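Local coordinates for protein putative hydroxymethylglutaryl-CoA synthase (Streptococcus mutans, PDB 3SQZ) that probably acts as a hydroxymethylglutaryl-CoA synthase, a thiolase-fold acyltransferase, and binds coenzyme A, at residues A150-H162 / M194-D207. Sequence-based numbering, arbitrary orientation.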
# COMPACT_ATOMS: atom_id res chain seq x y z
N ALA A 150 -3.86 11.21 1.14
CA ALA A 150 -4.74 12.28 0.68
C ALA A 150 -6.11 11.72 0.30
O ALA A 150 -7.14 12.34 0.59
CB ALA A 150 -4.12 13.03 -0.50
N ALA A 151 -6.13 10.55 -0.32
CA ALA A 151 -7.39 9.91 -0.68
C ALA A 151 -8.24 9.65 0.56
O ALA A 151 -9.44 9.91 0.58
CB ALA A 151 -7.13 8.61 -1.43
N LEU A 152 -7.60 9.11 1.60
CA LEU A 152 -8.30 8.82 2.83
C LEU A 152 -8.84 10.08 3.48
O LEU A 152 -9.94 10.10 4.02
CB LEU A 152 -7.35 8.10 3.78
CG LEU A 152 -7.95 7.37 4.97
CD1 LEU A 152 -8.89 6.29 4.48
CD2 LEU A 152 -6.84 6.76 5.80
N ASN A 153 -8.04 11.15 3.43
CA ASN A 153 -8.47 12.40 4.03
C ASN A 153 -9.69 12.99 3.32
O ASN A 153 -10.64 13.43 3.96
CB ASN A 153 -7.32 13.39 4.05
CG ASN A 153 -7.67 14.66 4.79
OD1 ASN A 153 -7.93 15.69 4.19
ND2 ASN A 153 -7.70 14.57 6.11
N TYR A 154 -9.65 13.03 1.99
CA TYR A 154 -10.80 13.49 1.23
C TYR A 154 -12.01 12.59 1.53
O TYR A 154 -13.12 13.09 1.76
CB TYR A 154 -10.46 13.51 -0.26
CG TYR A 154 -11.54 14.03 -1.21
CD1 TYR A 154 -12.64 14.75 -0.76
CD2 TYR A 154 -11.42 13.79 -2.57
CE1 TYR A 154 -13.61 15.22 -1.67
CE2 TYR A 154 -12.37 14.25 -3.47
CZ TYR A 154 -13.45 14.95 -3.02
OH TYR A 154 -14.39 15.40 -3.94
N ALA A 155 -11.80 11.28 1.55
CA ALA A 155 -12.88 10.35 1.86
C ALA A 155 -13.55 10.70 3.19
O ALA A 155 -14.78 10.73 3.30
CB ALA A 155 -12.35 8.93 1.90
N LYS A 156 -12.72 10.94 4.21
CA LYS A 156 -13.21 11.23 5.54
C LYS A 156 -14.06 12.50 5.55
O LYS A 156 -15.14 12.54 6.14
CB LYS A 156 -12.01 11.36 6.49
CG LYS A 156 -12.35 11.40 7.97
CD LYS A 156 -12.81 12.76 8.42
CE LYS A 156 -12.99 12.77 9.93
NZ LYS A 156 -13.37 14.12 10.43
N LEU A 157 -13.57 13.55 4.89
CA LEU A 157 -14.31 14.81 4.86
C LEU A 157 -15.61 14.70 4.07
O LEU A 157 -16.62 15.30 4.43
CB LEU A 157 -13.46 15.93 4.28
CG LEU A 157 -12.21 16.24 5.09
CD1 LEU A 157 -11.41 17.36 4.43
CD2 LEU A 157 -12.56 16.60 6.53
N HIS A 158 -15.57 13.95 2.97
CA HIS A 158 -16.76 13.73 2.16
C HIS A 158 -17.86 13.04 2.96
O HIS A 158 -19.02 13.45 2.93
CB HIS A 158 -16.39 12.93 0.92
CG HIS A 158 -17.56 12.46 0.12
ND1 HIS A 158 -18.17 13.24 -0.85
CD2 HIS A 158 -18.24 11.29 0.14
CE1 HIS A 158 -19.18 12.57 -1.38
NE2 HIS A 158 -19.24 11.38 -0.80
N VAL A 159 -17.50 12.00 3.70
CA VAL A 159 -18.49 11.29 4.49
C VAL A 159 -19.01 12.17 5.63
O VAL A 159 -20.19 12.15 5.95
CB VAL A 159 -17.95 9.96 5.02
CG1 VAL A 159 -18.95 9.33 6.00
CG2 VAL A 159 -17.66 9.01 3.86
N GLU A 160 -18.13 12.96 6.22
CA GLU A 160 -18.57 13.87 7.27
C GLU A 160 -19.64 14.84 6.74
O GLU A 160 -20.63 15.12 7.41
CB GLU A 160 -17.40 14.64 7.87
CG GLU A 160 -17.81 15.50 9.06
CD GLU A 160 -16.64 16.06 9.84
OE1 GLU A 160 -16.88 16.84 10.78
OE2 GLU A 160 -15.48 15.72 9.52
N LYS A 161 -19.43 15.34 5.53
CA LYS A 161 -20.39 16.24 4.89
C LYS A 161 -21.68 15.51 4.49
O LYS A 161 -22.77 16.06 4.61
CB LYS A 161 -19.75 16.92 3.67
CG LYS A 161 -20.70 17.76 2.80
CD LYS A 161 -21.36 18.91 3.55
CE LYS A 161 -20.36 20.01 3.88
NZ LYS A 161 -21.05 21.21 4.43
N HIS A 162 -21.52 14.27 4.04
CA HIS A 162 -22.63 13.44 3.56
C HIS A 162 -22.62 12.11 4.29
O HIS A 162 -22.17 11.09 3.75
CB HIS A 162 -22.49 13.22 2.05
CG HIS A 162 -22.43 14.48 1.25
ND1 HIS A 162 -23.49 15.36 1.17
CD2 HIS A 162 -21.44 15.02 0.50
CE1 HIS A 162 -23.16 16.38 0.41
NE2 HIS A 162 -21.92 16.20 -0.02
N MET A 194 -9.79 0.32 1.25
CA MET A 194 -10.35 0.81 2.51
C MET A 194 -11.73 1.37 2.25
O MET A 194 -11.91 2.20 1.36
CB MET A 194 -9.43 1.87 3.14
CG MET A 194 -8.13 1.27 3.62
SD MET A 194 -6.90 2.45 4.20
CE MET A 194 -6.38 3.18 2.65
N LEU A 195 -12.71 0.89 3.01
CA LEU A 195 -14.05 1.43 2.95
C LEU A 195 -14.20 2.43 4.08
O LEU A 195 -14.02 2.08 5.25
CB LEU A 195 -15.07 0.31 3.10
CG LEU A 195 -16.52 0.77 2.97
CD1 LEU A 195 -16.84 1.20 1.53
CD2 LEU A 195 -17.47 -0.32 3.43
N VAL A 196 -14.54 3.67 3.72
CA VAL A 196 -14.68 4.75 4.69
C VAL A 196 -16.15 5.09 4.85
O VAL A 196 -16.86 5.26 3.86
CB VAL A 196 -13.87 5.98 4.23
CG1 VAL A 196 -14.09 7.17 5.18
CG2 VAL A 196 -12.40 5.63 4.10
N LYS A 197 -16.61 5.16 6.10
CA LYS A 197 -17.99 5.52 6.39
C LYS A 197 -18.13 6.00 7.82
O LYS A 197 -17.18 5.96 8.60
CB LYS A 197 -18.93 4.34 6.13
CG LYS A 197 -18.69 3.16 7.05
CD LYS A 197 -19.60 1.98 6.72
CE LYS A 197 -21.04 2.25 7.11
NZ LYS A 197 -21.20 2.39 8.58
N LYS A 198 -19.32 6.48 8.15
CA LYS A 198 -19.65 6.86 9.51
C LYS A 198 -19.73 5.63 10.40
O LYS A 198 -20.05 4.54 9.93
CB LYS A 198 -20.98 7.62 9.52
CG LYS A 198 -21.34 8.24 10.85
CD LYS A 198 -22.59 9.08 10.75
CE LYS A 198 -23.85 8.23 10.87
NZ LYS A 198 -23.97 7.23 9.77
N ASP A 199 -19.42 5.80 11.68
CA ASP A 199 -19.45 4.69 12.63
C ASP A 199 -18.65 3.49 12.12
O ASP A 199 -19.16 2.37 12.03
CB ASP A 199 -20.89 4.31 12.94
CG ASP A 199 -21.65 5.46 13.58
OD1 ASP A 199 -21.04 6.15 14.42
OD2 ASP A 199 -22.82 5.68 13.22
N PRO A 200 -17.38 3.73 11.80
CA PRO A 200 -16.53 2.67 11.26
C PRO A 200 -16.25 1.58 12.29
O PRO A 200 -16.19 1.84 13.49
CB PRO A 200 -15.23 3.41 10.95
CG PRO A 200 -15.20 4.50 11.96
CD PRO A 200 -16.61 4.97 12.07
N ARG A 201 -16.03 0.37 11.79
CA ARG A 201 -15.80 -0.77 12.67
C ARG A 201 -14.33 -1.04 13.00
O ARG A 201 -14.06 -1.87 13.87
CB ARG A 201 -16.48 -2.01 12.11
CG ARG A 201 -17.99 -1.96 12.30
CD ARG A 201 -18.72 -3.07 11.59
NE ARG A 201 -18.64 -2.90 10.14
CZ ARG A 201 -19.21 -3.72 9.27
NH1 ARG A 201 -19.89 -4.78 9.69
NH2 ARG A 201 -19.08 -3.48 7.97
N ILE A 202 -13.40 -0.35 12.35
CA ILE A 202 -11.98 -0.57 12.64
C ILE A 202 -11.29 0.64 13.26
O ILE A 202 -10.83 0.57 14.40
CB ILE A 202 -11.18 -1.05 11.41
CG1 ILE A 202 -11.75 -2.37 10.88
CG2 ILE A 202 -9.70 -1.21 11.77
CD1 ILE A 202 -11.09 -2.85 9.60
N LEU A 203 -11.23 1.76 12.53
CA LEU A 203 -10.40 2.88 12.95
C LEU A 203 -11.11 4.20 12.72
O LEU A 203 -11.40 4.57 11.58
CB LEU A 203 -9.06 2.88 12.20
CG LEU A 203 -7.96 3.79 12.77
CD1 LEU A 203 -7.36 3.18 14.03
CD2 LEU A 203 -6.87 4.06 11.73
N ILE A 204 -11.36 4.93 13.80
CA ILE A 204 -11.86 6.29 13.70
C ILE A 204 -10.71 7.21 13.30
O ILE A 204 -9.65 7.18 13.92
CB ILE A 204 -12.42 6.76 15.05
CG1 ILE A 204 -13.60 5.89 15.46
CG2 ILE A 204 -12.84 8.22 14.98
CD1 ILE A 204 -13.88 5.90 16.95
N LEU A 205 -10.92 8.01 12.26
CA LEU A 205 -9.89 8.93 11.79
C LEU A 205 -10.09 10.29 12.44
O LEU A 205 -11.21 10.77 12.57
CB LEU A 205 -9.94 9.07 10.27
CG LEU A 205 -9.57 7.81 9.49
CD1 LEU A 205 -9.85 8.00 8.01
CD2 LEU A 205 -8.11 7.45 9.73
N HIS A 206 -8.99 10.92 12.85
CA HIS A 206 -9.08 12.22 13.50
C HIS A 206 -8.67 13.36 12.59
O HIS A 206 -8.08 13.15 11.55
CB HIS A 206 -8.27 12.20 14.79
CG HIS A 206 -8.79 11.19 15.76
ND1 HIS A 206 -8.06 10.09 16.17
CD2 HIS A 206 -9.99 11.09 16.37
CE1 HIS A 206 -8.78 9.37 17.01
NE2 HIS A 206 -9.95 9.96 17.15
N ASP A 207 -9.00 14.58 13.00
CA ASP A 207 -8.80 15.74 12.13
C ASP A 207 -7.45 16.43 12.29
O ASP A 207 -7.14 17.35 11.55
CB ASP A 207 -9.91 16.76 12.34
CG ASP A 207 -11.22 16.30 11.75
OD1 ASP A 207 -11.22 15.77 10.61
OD2 ASP A 207 -12.25 16.45 12.43
O HOH W 1 -7.31 17.38 8.16
O HOH W 2 -9.32 15.61 8.54
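Lys156 and Asp207 show how a long side chain can cross from the apolar floor of a helix-on-sheet contact to its charged edge. From CB, a bend at chi2 (-80°), with the chain extended beyond it, carries Lys156 past Leu205 to Asp207. Lys156 CG lies 4.1 Å from Leu205 CB, the two side chains running past each other in opposite directions. CD comes near Asp207 OD1, CE lies beside the carbonyl oxygen of Leu205, and Lys156 NZ reaches Asp207 OD1 at 2.7 Å in a salt bridge. NZ meets OD1 on the syn side of the carboxylate, 24° out of its plane. Lys156 NZ also forms a salt bridge with Glu160 OE2, 2.8 Å away, one turn along the helix and from above that carboxylate. A water donates to Asp207 OD1 and links it weakly to Asn153 ND2.

Beneath this network, Leu152 lies over the sheet and reaches a side chain from each of two strands: its CG meets Leu205 CD1 at 3.6 Å, while its CD1 meets Val196 CG2 at the same distance. Val196 CG2 also touches Ala155 CB, and Val159 CG1 packs on the backbone at Lys197 and Lys198. Helix 147-161 thus packs on part of strands 188-198 and 203-213 of the thiolase-fold sheet. With Glu160 OE2 only 4.4 Å from Asp207 OD1, the shared ammonium probably offsets the repulsion between the two carboxylates.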